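Local atomic coordinates of fatty acyl CoA synthetase FADD13 (FATTY-ACYL-CoA SYNTHETASE) (Mycobacterium tuberculosis, PDB entry 3R44), a protein that belongs to the ANL superfamily of AMP-binding enzymes, which join a large N-terminal domain to a small C-terminal one. Residues Lys186-Ser197 with Asp370-Arg379; Ala198-Ile206 with Gly340-Val348. All blocks are in the same frame, centred on the assembly; numbering follows the deposited sequence. Where two conformers were deposited one is given.

Contact 1 (Lys186-Ser197 with Asp370-Arg379); sequences KGVVHTHESVHS and DILLKEYWNR. With HIS (histidine), chain B.
Gly187 O takes the backbone N-H of Trp377 at 2.7 Å, and two residues on Val189 is bonded twice, its N giving to Glu375 O and its O receiving from Lys374 N. These bonds bring in 375-376 as a short, weakly bonded strand at the edge of a three-stranded antiparallel sheet with 186-191 and 172-178; Val188 and Tyr376, a non-hydrogen-bonded pair, set the register. The Tyr376 ring is clamped between two aliphatic groups. Lys186 CD makes a CH-pi contact 3.8 Å from the centroid of the Tyr376 ring, and the bend at chi3 (-81°) carries CE along the ring, near CE1 and CZ. Leu373 CD1 covers the opposite face. Val188 serves both neighbours: CG2 lies at the Tyr376 edge and CG1 sits 3.6 Å from Leu373 CB. From the other face of the sheet, Val189 CG2 packs 3.7 Å from Trp377 CB. Tyr376 OH is hydrogen-bonded to Glu319.

Where strand passes into helix, Thr191 and Ser194 form a capping box, each side-chain oxygen accepting the other's backbone N-H. Ser194 OG bonds His190 ND1 at 2.9 Å, while His190 NE2 bonds Thr318 O, a grip at both nitrogens that fixes the ring's rotation. The His190 edge is presented to the second segment, CE1 lying 3.2 Å from Ile371 O. Two residues beyond Ser194, the bound histidine lies over a face of the His196 ring, its OXT 2.9 Å from His196 ND1.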
loop_
_atom_site.group_PDB
_atom_site.type_symbol
_atom_site.label_atom_id
_atom_site.label_comp_id
_atom_site.label_asym_id
_atom_site.label_seq_id
_atom_site.Cartn_x
_atom_site.Cartn_y
_atom_site.Cartn_z
ATOM N N LYS A 186 0.337 -13.267 -5.323
ATOM C CA LYS A 186 -0.764 -13.948 -4.643
ATOM C C LYS A 186 -1.860 -12.937 -4.441
ATOM O O LYS A 186 -1.602 -11.745 -4.195
ATOM C CB LYS A 186 -0.392 -14.453 -3.245
ATOM C CG LYS A 186 0.742 -15.396 -3.170
ATOM C CD LYS A 186 1.091 -15.648 -1.696
ATOM C CE LYS A 186 1.964 -14.505 -1.105
ATOM N NZ LYS A 186 3.293 -14.382 -1.779
ATOM N N GLY A 187 -3.092 -13.416 -4.511
ATOM C CA GLY A 187 -4.234 -12.567 -4.280
ATOM C C GLY A 187 -4.605 -12.528 -2.853
ATOM O O GLY A 187 -4.917 -13.562 -2.245
ATOM N N VAL A 188 -4.581 -11.332 -2.298
ATOM C CA VAL A 188 -4.904 -11.124 -0.891
ATOM C C VAL A 188 -6.425 -10.850 -0.742
ATOM O O VAL A 188 -6.922 -9.864 -1.304
ATOM C CB VAL A 188 -4.109 -9.948 -0.345
ATOM C CG1 VAL A 188 -4.518 -9.647 1.119
ATOM C CG2 VAL A 188 -2.605 -10.228 -0.455
ATOM N N VAL A 189 -7.163 -11.740 -0.060
ATOM C CA VAL A 189 -8.618 -11.644 0.052
ATOM C C VAL A 189 -8.987 -10.856 1.298
ATOM O O VAL A 189 -8.642 -11.267 2.397
ATOM C CB VAL A 189 -9.323 -13.041 0.106
ATOM C CG1 VAL A 189 -10.873 -12.862 0.193
ATOM C CG2 VAL A 189 -8.863 -13.896 -1.119
ATOM N N HIS A 190 -9.646 -9.721 1.119
ATOM C CA HIS A 190 -10.243 -8.980 2.239
ATOM C C HIS A 190 -11.769 -9.077 2.230
ATOM O O HIS A 190 -12.382 -9.323 1.216
ATOM C CB HIS A 190 -9.755 -7.523 2.277
ATOM C CG HIS A 190 -8.364 -7.384 2.819
ATOM N ND1 HIS A 190 -8.077 -7.518 4.164
ATOM C CD2 HIS A 190 -7.164 -7.253 2.190
ATOM C CE1 HIS A 190 -6.773 -7.457 4.335
ATOM N NE2 HIS A 190 -6.194 -7.284 3.157
ATOM N N THR A 191 -12.350 -8.840 3.388
ATOM C CA THR A 191 -13.762 -9.002 3.629
ATOM C C THR A 191 -14.348 -7.653 4.097
ATOM O O THR A 191 -13.625 -6.625 4.247
ATOM C CB THR A 191 -13.994 -10.027 4.732
ATOM O OG1 THR A 191 -13.347 -9.547 5.938
ATOM C CG2 THR A 191 -13.498 -11.459 4.282
ATOM N N HIS A 192 -15.679 -7.614 4.211
ATOM C CA HIS A 192 -16.346 -6.425 4.703
ATOM C C HIS A 192 -15.792 -6.170 6.131
ATOM O O HIS A 192 -15.529 -5.039 6.513
ATOM C CB HIS A 192 -17.866 -6.561 4.744
ATOM C CG HIS A 192 -18.508 -6.636 3.390
ATOM N ND1 HIS A 192 -19.181 -5.578 2.809
ATOM C CD2 HIS A 192 -18.434 -7.596 2.441
ATOM C CE1 HIS A 192 -19.565 -5.921 1.590
ATOM N NE2 HIS A 192 -19.165 -7.160 1.354
ATOM N N GLU A 193 -15.615 -7.221 6.904
ATOM C CA GLU A 193 -15.108 -7.099 8.264
ATOM C C GLU A 193 -13.699 -6.552 8.310
ATOM O O GLU A 193 -13.424 -5.698 9.135
ATOM C CB GLU A 193 -15.150 -8.447 8.999
ATOM C CG GLU A 193 -14.367 -8.491 10.320
ATOM C CD GLU A 193 -14.502 -9.856 11.029
ATOM O OE1 GLU A 193 -13.849 -10.819 10.586
ATOM O OE2 GLU A 193 -15.291 -9.991 11.986
ATOM N N SER A 194 -12.791 -7.071 7.470
ATOM C CA SER A 194 -11.398 -6.586 7.529
ATOM C C SER A 194 -11.244 -5.151 7.086
ATOM O O SER A 194 -10.503 -4.384 7.643
ATOM C CB SER A 194 -10.428 -7.623 6.872
ATOM O OG SER A 194 -10.633 -7.761 5.457
ATOM N N VAL A 195 -11.998 -4.774 6.069
ATOM C CA VAL A 195 -11.998 -3.461 5.529
ATOM C C VAL A 195 -12.567 -2.481 6.563
ATOM O O VAL A 195 -12.023 -1.393 6.808
ATOM C CB VAL A 195 -12.875 -3.497 4.201
ATOM C CG1 VAL A 195 -13.335 -2.183 3.758
ATOM C CG2 VAL A 195 -12.089 -4.217 3.102
ATOM N N HIS A 196 -13.683 -2.867 7.153
ATOM C CA HIS A 196 -14.282 -2.054 8.205
ATOM C C HIS A 196 -13.299 -1.885 9.377
ATOM O O HIS A 196 -13.162 -0.794 9.926
ATOM C CB HIS A 196 -15.562 -2.687 8.690
ATOM C CG HIS A 196 -16.084 -2.091 9.961
ATOM N ND1 HIS A 196 -15.905 -2.690 11.194
ATOM C CD2 HIS A 196 -16.733 -0.926 10.188
ATOM C CE1 HIS A 196 -16.450 -1.919 12.126
ATOM N NE2 HIS A 196 -16.976 -0.852 11.538
ATOM N N SER A 197 -12.636 -2.969 9.754
ATOM C CA SER A 197 -11.694 -2.906 10.880
ATOM C C SER A 197 -10.527 -1.983 10.571
ATOM O O SER A 197 -10.102 -1.209 11.414
ATOM C CB SER A 197 -11.213 -4.295 11.231
ATOM O OG SER A 197 -12.270 -5.007 11.855
ATOM N N ASP A 370 -8.320 -8.097 13.331
ATOM C CA ASP A 370 -9.370 -8.299 12.313
ATOM C C ASP A 370 -9.108 -7.559 10.975
ATOM O O ASP A 370 -9.823 -7.807 10.005
ATOM C CB ASP A 370 -10.730 -7.833 12.845
ATOM C CG ASP A 370 -11.322 -8.760 13.869
ATOM O OD1 ASP A 370 -10.927 -9.935 13.859
ATOM O OD2 ASP A 370 -12.216 -8.324 14.636
ATOM N N ILE A 371 -8.112 -6.677 10.906
ATOM C CA ILE A 371 -7.738 -6.065 9.638
ATOM C C ILE A 371 -7.066 -7.048 8.670
ATOM O O ILE A 371 -6.907 -6.754 7.467
ATOM C CB ILE A 371 -6.796 -4.858 9.815
ATOM C CG1 ILE A 371 -5.406 -5.382 10.197
ATOM C CG2 ILE A 371 -7.399 -3.718 10.811
ATOM C CD1 ILE A 371 -4.379 -4.279 10.482
ATOM N N LEU A 372 -6.660 -8.211 9.183
ATOM C CA LEU A 372 -5.896 -9.169 8.387
ATOM C C LEU A 372 -6.734 -9.834 7.335
ATOM O O LEU A 372 -7.934 -10.084 7.487
ATOM C CB LEU A 372 -5.253 -10.237 9.270
ATOM C CG LEU A 372 -4.165 -9.687 10.172
ATOM C CD1 LEU A 372 -3.746 -10.772 11.174
ATOM C CD2 LEU A 372 -2.968 -9.175 9.396
ATOM N N LEU A 373 -6.062 -10.181 6.266
ATOM C CA LEU A 373 -6.659 -10.972 5.205
ATOM C C LEU A 373 -7.333 -12.231 5.715
ATOM O O LEU A 373 -6.922 -12.856 6.725
ATOM C CB LEU A 373 -5.600 -11.348 4.121
ATOM C CG LEU A 373 -4.718 -12.578 4.436
ATOM C CD1 LEU A 373 -3.854 -12.923 3.245
ATOM C CD2 LEU A 373 -3.802 -12.414 5.712
ATOM N N LYS A 374 -8.364 -12.616 5.011
ATOM C CA LYS A 374 -9.016 -13.885 5.264
ATOM C C LYS A 374 -8.133 -15.053 4.815
ATOM O O LYS A 374 -8.012 -16.089 5.510
ATOM C CB LYS A 374 -10.359 -13.961 4.531
ATOM C CG LYS A 374 -10.978 -15.370 4.592
ATOM C CD LYS A 374 -12.149 -15.560 3.620
ATOM C CE LYS A 374 -13.406 -14.990 4.152
ATOM N NZ LYS A 374 -14.592 -15.364 3.293
ATOM N N GLU A 375 -7.553 -14.905 3.635
ATOM C CA GLU A 375 -6.761 -15.961 3.030
ATOM C C GLU A 375 -6.053 -15.394 1.799
ATOM O O GLU A 375 -6.412 -14.317 1.313
ATOM C CB GLU A 375 -7.680 -17.083 2.596
ATOM C CG GLU A 375 -8.563 -16.704 1.411
ATOM C CD GLU A 375 -9.765 -17.623 1.212
ATOM O OE1 GLU A 375 -10.155 -18.349 2.144
ATOM O OE2 GLU A 375 -10.337 -17.569 0.099
ATOM N N TYR A 376 -5.067 -16.118 1.299
ATOM C CA TYR A 376 -4.609 -15.886 -0.062
ATOM C C TYR A 376 -5.504 -16.684 -0.998
ATOM O O TYR A 376 -5.817 -17.844 -0.730
ATOM C CB TYR A 376 -3.160 -16.321 -0.212
ATOM C CG TYR A 376 -2.150 -15.533 0.548
ATOM C CD1 TYR A 376 -1.882 -14.194 0.214
ATOM C CD2 TYR A 376 -1.413 -16.126 1.603
ATOM C CE1 TYR A 376 -0.940 -13.489 0.898
ATOM C CE2 TYR A 376 -0.460 -15.417 2.275
ATOM C CZ TYR A 376 -0.228 -14.114 1.923
ATOM O OH TYR A 376 0.706 -13.386 2.587
ATOM N N TRP A 377 -5.969 -16.034 -2.058
ATOM C CA TRP A 377 -6.966 -16.598 -2.917
ATOM C C TRP A 377 -6.535 -17.936 -3.537
ATOM O O TRP A 377 -5.489 -17.999 -4.184
ATOM C CB TRP A 377 -7.292 -15.586 -4.013
ATOM C CG TRP A 377 -8.330 -16.036 -5.010
ATOM C CD1 TRP A 377 -8.095 -16.351 -6.291
ATOM C CD2 TRP A 377 -9.760 -16.125 -4.841
ATOM N NE1 TRP A 377 -9.240 -16.704 -6.919
ATOM C CE2 TRP A 377 -10.292 -16.529 -6.066
ATOM C CE3 TRP A 377 -10.630 -15.900 -3.778
ATOM C CZ2 TRP A 377 -11.658 -16.798 -6.247
ATOM C CZ3 TRP A 377 -11.991 -16.123 -3.955
ATOM C CH2 TRP A 377 -12.497 -16.545 -5.167
ATOM N N ASN A 378 -7.352 -18.974 -3.324
ATOM C CA ASN A 378 -7.081 -20.346 -3.812
ATOM C C ASN A 378 -5.699 -20.862 -3.460
ATOM O O ASN A 378 -5.149 -21.716 -4.166
ATOM C CB ASN A 378 -7.359 -20.418 -5.306
ATOM C CG ASN A 378 -8.803 -20.202 -5.606
ATOM O OD1 ASN A 378 -9.628 -20.297 -4.715
ATOM N ND2 ASN A 378 -9.116 -19.879 -6.829
ATOM N N ARG A 379 -5.162 -20.356 -2.349
ATOM C CA ARG A 379 -3.890 -20.791 -1.785
ATOM C C ARG A 379 -3.972 -21.138 -0.298
ATOM O O ARG A 379 -3.375 -20.431 0.526
ATOM C CB ARG A 379 -2.786 -19.775 -2.074
ATOM C CG ARG A 379 -2.539 -19.647 -3.572
ATOM C CD ARG A 379 -1.405 -18.720 -3.908
ATOM N NE ARG A 379 -0.959 -18.940 -5.304
ATOM C CZ ARG A 379 -1.239 -18.145 -6.333
ATOM N NH1 ARG A 379 -1.891 -17.024 -6.152
ATOM N NH2 ARG A 379 -0.851 -18.455 -7.558
HETATM N N HIS B . -18.270 -5.418 13.254
HETATM C CA HIS B . -18.750 -5.369 11.852
HETATM C C HIS B . -17.724 -5.982 10.925
HETATM O O HIS B . -17.930 -6.946 10.182
HETATM C CB HIS B . -19.055 -3.902 11.483
HETATM C CG HIS B . -19.107 -3.615 10.019
HETATM N ND1 HIS B . -19.798 -2.524 9.518
HETATM C CD2 HIS B . -18.564 -4.253 8.941
HETATM C CE1 HIS B . -19.667 -2.501 8.196
HETATM N NE2 HIS B . -18.916 -3.529 7.826
HETATM O OXT HIS B . -16.598 -5.494 10.899
HETATM O O HOH W 1 -10.869 -10.052 9.527
#

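Contact 2 (Ala198-Ile206 with Gly340-Val348); sequences AASSWASTI and GRATMFTDV
Ser201 meets Met344 through one short, directed bond: Ser201 OG gives its proton to Met344 O at 2.7 Å, approaching in the carbonyl plane. The arrangement is a type II beta turn, Thr343 to Thr346, docked on the side of helix 192-205 near its C-terminal end. The turn lies between strand 341-342, at the edge of the nine-stranded mixed sheet, and strand 346-351 of the five-stranded antiparallel sheet. Three residues carry most of the buried surface, Ser201 on the helix and Met344 and Phe345 on the turn.

Ser201 reaches the loop because its hydroxyl is swung opposite the backbone N (chi1 -177°). Thr343 OG1 lies 2.7 Å from Ser201 OG and can donate to it, though its proton has other acceptors near. Met344 is held at its other backbone end too: its N-H points nearly straight (166°) at Thr205 OG1, 3.0 Å away. That hydroxyl in turn donates to Ser201 O one helical turn back, so it is used as donor and acceptor at once. The side chain of Met344 begins against the helix, CG lying 3.9 Å from Ser204 CB, and then bends at chi2 and chi3, which carries SD and CE off from the helix.

Phe345 sits at the third position of the turn with a positive phi of 70°. Its ring edge meets Ser204 OG and the Ser201 backbone, and Ser200 CB is 4.0 Å from Phe345 CE2. Ser204 OG itself donates to Ser200 O, and Ser200 OG bonds His196 O, so both hydroxyls are engaged with the helix.

The contact is thus mainly polar at its centre. Because serine and threonine hydroxyls bond both the N-H and the C=O of Met344, the helix holds the turn chiefly through the backbone of Met344; the side chains of Met344 and Phe345 add contacts at the exposed margin.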
loop_
_atom_site.group_PDB
_atom_site.type_symbol
_atom_site.label_atom_id
_atom_site.label_comp_id
_atom_site.label_asym_id
_atom_site.label_seq_id
_atom_site.Cartn_x
_atom_site.Cartn_y
_atom_site.Cartn_z
ATOM N N ALA A 198 -10.029 -2.048 9.356
ATOM C CA ALA A 198 -8.920 -1.228 8.972
ATOM C C ALA A 198 -9.356 0.205 8.935
ATOM O O ALA A 198 -8.621 1.071 9.380
ATOM C CB ALA A 198 -8.403 -1.665 7.566
ATOM N N ALA A 199 -10.561 0.465 8.419
ATOM C CA ALA A 199 -11.058 1.845 8.340
ATOM C C ALA A 199 -11.217 2.364 9.781
ATOM O O ALA A 199 -10.824 3.485 10.113
ATOM C CB ALA A 199 -12.406 1.905 7.540
ATOM N N SER A 200 -11.795 1.540 10.637
ATOM C CA SER A 200 -11.987 1.925 12.056
ATOM C C SER A 200 -10.704 2.152 12.766
ATOM O O SER A 200 -10.588 3.079 13.565
ATOM C CB SER A 200 -12.700 0.845 12.846
ATOM O OG SER A 200 -13.941 0.612 12.282
ATOM N N SER A 201 -9.724 1.293 12.462
ATOM C CA SER A 201 -8.391 1.420 13.025
ATOM C C SER A 201 -7.805 2.816 12.721
ATOM O O SER A 201 -7.411 3.551 13.602
ATOM C CB SER A 201 -7.472 0.355 12.468
ATOM O OG SER A 201 -6.240 0.498 13.103
ATOM N N TRP A 202 -7.817 3.191 11.459
ATOM C CA TRP A 202 -7.328 4.527 11.084
ATOM C C TRP A 202 -8.127 5.644 11.750
ATOM O O TRP A 202 -7.585 6.539 12.390
ATOM C CB TRP A 202 -7.455 4.658 9.580
ATOM C CG TRP A 202 -6.357 4.055 8.839
ATOM C CD1 TRP A 202 -6.231 2.751 8.382
ATOM C CD2 TRP A 202 -5.237 4.743 8.379
ATOM N NE1 TRP A 202 -5.039 2.608 7.689
ATOM C CE2 TRP A 202 -4.425 3.824 7.667
ATOM C CE3 TRP A 202 -4.793 6.071 8.540
ATOM C CZ2 TRP A 202 -3.183 4.191 7.123
ATOM C CZ3 TRP A 202 -3.594 6.436 7.981
ATOM C CH2 TRP A 202 -2.803 5.500 7.264
ATOM N N ALA A 203 -9.445 5.544 11.609
ATOM C CA ALA A 203 -10.352 6.575 12.066
ATOM C C ALA A 203 -10.286 6.768 13.582
ATOM O O ALA A 203 -10.499 7.878 14.088
ATOM C CB ALA A 203 -11.759 6.255 11.654
ATOM N N SER A 204 -9.998 5.696 14.320
ATOM C CA SER A 204 -9.840 5.787 15.791
ATOM C C SER A 204 -8.464 6.142 16.284
ATOM O O SER A 204 -8.287 6.424 17.474
ATOM C CB SER A 204 -10.236 4.476 16.491
ATOM O OG SER A 204 -11.609 4.237 16.296
ATOM N N THR A 205 -7.477 6.149 15.394
ATOM C CA THR A 205 -6.103 6.358 15.773
ATOM C C THR A 205 -5.600 7.740 15.309
ATOM O O THR A 205 -4.967 8.435 16.072
ATOM C CB THR A 205 -5.185 5.229 15.201
ATOM O OG1 THR A 205 -5.702 3.939 15.606
ATOM C CG2 THR A 205 -3.721 5.449 15.658
ATOM N N ILE A 206 -5.877 8.122 14.072
ATOM C CA ILE A 206 -5.349 9.424 13.601
ATOM C C ILE A 206 -6.322 10.518 13.989
ATOM O O ILE A 206 -7.508 10.235 14.220
ATOM C CB ILE A 206 -5.110 9.456 12.080
ATOM C CG1 ILE A 206 -6.403 9.407 11.283
ATOM C CG2 ILE A 206 -4.174 8.324 11.644
ATOM C CD1 ILE A 206 -6.100 9.545 9.744
ATOM N N GLY A 340 6.204 3.774 14.044
ATOM C CA GLY A 340 5.259 4.153 15.075
ATOM C C GLY A 340 4.783 2.971 15.914
ATOM O O GLY A 340 5.439 1.932 15.955
ATOM N N ARG A 341 3.708 3.214 16.652
ATOM C CA ARG A 341 3.100 2.220 17.547
ATOM C C ARG A 341 1.958 1.468 16.861
ATOM O O ARG A 341 1.374 1.939 15.886
ATOM C CB ARG A 341 2.510 2.950 18.755
ATOM C CG ARG A 341 3.532 3.557 19.746
ATOM C CD ARG A 341 2.869 4.354 20.850
ATOM N NE ARG A 341 3.773 4.357 22.006
ATOM C CZ ARG A 341 3.821 5.311 22.893
ATOM N NH1 ARG A 341 3.046 6.368 22.753
ATOM N NH2 ARG A 341 4.673 5.236 23.888
ATOM N N ALA A 342 1.564 0.337 17.436
ATOM C CA ALA A 342 0.369 -0.357 17.004
ATOM C C ALA A 342 -0.815 0.618 17.041
ATOM O O ALA A 342 -0.805 1.620 17.786
ATOM C CB ALA A 342 0.088 -1.581 17.943
ATOM N N THR A 343 -1.769 0.392 16.165
ATOM C CA THR A 343 -2.979 1.210 16.069
ATOM C C THR A 343 -4.129 0.598 16.852
ATOM O O THR A 343 -4.012 -0.532 17.427
ATOM C CB THR A 343 -3.387 1.419 14.625
ATOM O OG1 THR A 343 -3.696 0.159 13.993
ATOM C CG2 THR A 343 -2.230 2.067 13.887
ATOM N N MET A 344 -5.243 1.334 16.932
ATOM C CA MET A 344 -6.418 0.774 17.560
ATOM C C MET A 344 -6.796 -0.431 16.781
ATOM O O MET A 344 -6.658 -0.476 15.568
ATOM C CB MET A 344 -7.620 1.728 17.620
ATOM C CG MET A 344 -7.504 2.733 18.631
ATOM S SD MET A 344 -7.169 2.134 20.303
ATOM C CE MET A 344 -8.695 1.342 20.770
ATOM N N PHE A 345 -7.240 -1.447 17.490
ATOM C CA PHE A 345 -7.739 -2.695 16.882
ATOM C C PHE A 345 -6.657 -3.558 16.227
ATOM O O PHE A 345 -6.985 -4.478 15.490
ATOM C CB PHE A 345 -8.894 -2.421 15.906
ATOM C CG PHE A 345 -9.963 -1.557 16.487
ATOM C CD1 PHE A 345 -10.633 -1.961 17.630
ATOM C CD2 PHE A 345 -10.256 -0.324 15.933
ATOM C CE1 PHE A 345 -11.620 -1.125 18.236
ATOM C CE2 PHE A 345 -11.237 0.501 16.511
ATOM C CZ PHE A 345 -11.901 0.118 17.670
ATOM N N THR A 346 -5.394 -3.258 16.523
ATOM C CA THR A 346 -4.260 -4.006 15.950
ATOM C C THR A 346 -3.270 -4.351 17.055
ATOM O O THR A 346 -2.920 -3.489 17.885
ATOM C CB THR A 346 -3.546 -3.241 14.790
ATOM O OG1 THR A 346 -2.899 -4.173 13.902
ATOM C CG2 THR A 346 -2.498 -2.286 15.311
ATOM N N ASP A 347 -2.823 -5.617 17.096
ATOM C CA ASP A 347 -1.704 -5.941 17.952
ATOM C C ASP A 347 -0.494 -6.218 17.065
ATOM O O ASP A 347 -0.601 -6.867 16.024
ATOM C CB ASP A 347 -1.954 -7.160 18.852
ATOM C CG ASP A 347 -3.147 -6.982 19.824
ATOM O OD1 ASP A 347 -3.559 -5.844 20.094
ATOM O OD2 ASP A 347 -3.679 -7.989 20.350
ATOM N N VAL A 348 0.668 -5.737 17.452
ATOM C CA VAL A 348 1.871 -5.891 16.603
ATOM C C VAL A 348 2.965 -6.377 17.498
ATOM O O VAL A 348 3.081 -5.875 18.606
ATOM C CB VAL A 348 2.303 -4.537 15.973
ATOM C CG1 VAL A 348 3.640 -4.704 15.186
ATOM C CG2 VAL A 348 1.134 -3.897 15.146
#

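In the fold
Contact 1 and contact 2 follow one another along helix 192-205, the first taking its N-terminal turns and the second the rest, with centres about 17 Å apart. They touch where Ile371 CG2 of contact 1 packs 3.4 Å from Ala198 N of contact 2. The partner segments are tied together as well: strands 346-351 and 364-369 pair antiparallel, and the second leads directly into 370-379. Ser369 OG bonds both Phe345 O and Ile371 N. The bound histidine lies beside the first part of the helix, in a pocket that includes His192, Glu193 and His196 of contact 1. In contact 2, the side chain of Ser200 is about 7 Å from the bound histidine.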